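Local coordinates for protein putative mandelate racemase (Bordetella bronchiseptica, PDB 3OZY) that is of unknown function but, as an enolase superfamily member of mandelate racemase type, binds magnesium and m-xylarate and may act on acid sugars, at residues Thr6-His11 with Gln72-Asp77. Residues are numbered along the deposited sequence; the frame is centred on the assembly and turned at random.
Sequences TEVKAH and QLIGED
Glu76 N donates to Leu73 O at 3.0 Å, closing the turn whose first residue, Leu73, packs against Val8 of the strand. The contact residues Leu73 and Ile74 open this type II turn, which ends at Glu76, with Gly75 at a positive phi. Ile74 lies against the strand backbone: its CD1 is 3.7 Å from Thr6 O and its CG2 4.0 Å from the same oxygen, both plain van der Waals contacts. Its two torsions (chi1 -52°, chi2 -54°) together bring CD1 over the strand, where it also stands 4.0 Å from Glu7 CA. Val8 supplies the strand's side of the apolar contact. With CG1 anti to the backbone N (chi1 178°), CG2 lies beside the N and faces the turn, 4.1 Å from Leu73 CD2 and 4.2 Å from Ile74 CD1; the Val8 and Leu73 side chains cross at roughly a right angle. Gly75 also shares a backbone hydrogen bond with Ile5. On the strand, Thr6 and Glu7 form a classic beta bulge opposite Arg41, which pairs with Glu7 OE2. Side chain to side chain, the contact is wholly aliphatic, implying that apolar packing, with the Gly75–Ile5 backbone bond beside it, probably holds strand 5-16 against the end of helix 58-73 and its turn.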
# COMPACT_ATOMS: atom_id res chain seq x y z
N THR A 6 6.89 -3.10 26.86
CA THR A 6 6.12 -2.15 27.65
C THR A 6 5.68 -0.92 26.84
O THR A 6 4.61 -0.36 27.09
CB THR A 6 6.90 -1.69 28.89
OG1 THR A 6 8.22 -1.29 28.50
CG2 THR A 6 7.00 -2.82 29.90
N GLU A 7 6.50 -0.51 25.88
CA GLU A 7 6.19 0.67 25.07
C GLU A 7 6.75 0.53 23.67
O GLU A 7 7.81 -0.05 23.47
CB GLU A 7 6.81 1.93 25.68
CG GLU A 7 6.47 2.22 27.12
CD GLU A 7 7.19 3.47 27.61
OE1 GLU A 7 6.99 4.53 26.99
OE2 GLU A 7 7.95 3.38 28.60
N VAL A 8 6.01 1.08 22.70
CA VAL A 8 6.51 1.23 21.34
C VAL A 8 6.40 2.71 20.98
O VAL A 8 5.29 3.24 20.85
CB VAL A 8 5.71 0.36 20.35
CG1 VAL A 8 6.23 0.57 18.93
CG2 VAL A 8 5.79 -1.11 20.74
N LYS A 9 7.55 3.37 20.87
CA LYS A 9 7.60 4.81 20.64
C LYS A 9 8.13 5.13 19.26
O LYS A 9 8.95 4.39 18.71
CB LYS A 9 8.50 5.48 21.68
CG LYS A 9 8.04 5.26 23.12
CD LYS A 9 8.97 5.93 24.11
CE LYS A 9 8.85 7.44 24.04
NZ LYS A 9 9.59 8.11 25.15
N ALA A 10 7.66 6.24 18.71
CA ALA A 10 8.13 6.70 17.40
C ALA A 10 8.51 8.17 17.50
O ALA A 10 7.63 9.03 17.59
CB ALA A 10 7.04 6.49 16.37
N HIS A 11 9.81 8.45 17.48
CA HIS A 11 10.33 9.82 17.60
C HIS A 11 10.46 10.44 16.22
O HIS A 11 11.28 10.02 15.42
CB HIS A 11 11.71 9.85 18.26
CG HIS A 11 11.78 9.17 19.59
ND1 HIS A 11 11.61 9.85 20.78
CD2 HIS A 11 12.02 7.89 19.92
CE1 HIS A 11 11.73 9.00 21.79
NE2 HIS A 11 11.98 7.80 21.29
N GLN A 72 -0.55 -4.19 19.35
CA GLN A 72 -0.38 -5.62 19.11
C GLN A 72 0.87 -6.18 19.77
O GLN A 72 1.03 -7.39 19.86
CB GLN A 72 -0.32 -5.91 17.61
CG GLN A 72 -1.55 -5.46 16.84
CD GLN A 72 -2.81 -6.15 17.32
OE1 GLN A 72 -2.83 -7.37 17.53
NE2 GLN A 72 -3.87 -5.38 17.49
N LEU A 73 1.75 -5.29 20.22
CA LEU A 73 3.02 -5.71 20.79
C LEU A 73 3.07 -5.59 22.31
O LEU A 73 3.82 -6.31 22.95
CB LEU A 73 4.18 -4.89 20.19
CG LEU A 73 4.93 -5.51 19.01
CD1 LEU A 73 3.98 -5.97 17.92
CD2 LEU A 73 5.96 -4.53 18.45
N ILE A 74 2.30 -4.66 22.88
CA ILE A 74 2.39 -4.43 24.32
C ILE A 74 2.04 -5.70 25.08
O ILE A 74 1.00 -6.31 24.84
CB ILE A 74 1.47 -3.30 24.78
CG1 ILE A 74 1.70 -2.04 23.94
CG2 ILE A 74 1.68 -3.02 26.27
CD1 ILE A 74 3.14 -1.58 23.91
N GLY A 75 2.93 -6.11 25.98
CA GLY A 75 2.70 -7.29 26.80
C GLY A 75 3.28 -8.56 26.20
O GLY A 75 3.29 -9.61 26.84
N GLU A 76 3.76 -8.47 24.96
CA GLU A 76 4.30 -9.64 24.27
C GLU A 76 5.79 -9.84 24.54
O GLU A 76 6.53 -8.89 24.77
CB GLU A 76 4.08 -9.51 22.76
CG GLU A 76 2.62 -9.61 22.33
CD GLU A 76 2.15 -11.05 22.21
OE1 GLU A 76 2.98 -11.97 22.33
OE2 GLU A 76 0.93 -11.26 21.97
N ASP A 77 6.22 -11.09 24.48
CA ASP A 77 7.64 -11.43 24.51
C ASP A 77 8.30 -10.98 23.19
O ASP A 77 7.96 -11.48 22.13
CB ASP A 77 7.77 -12.94 24.68
CG ASP A 77 9.20 -13.41 24.79
OD1 ASP A 77 10.13 -12.61 24.56
OD2 ASP A 77 9.40 -14.60 25.12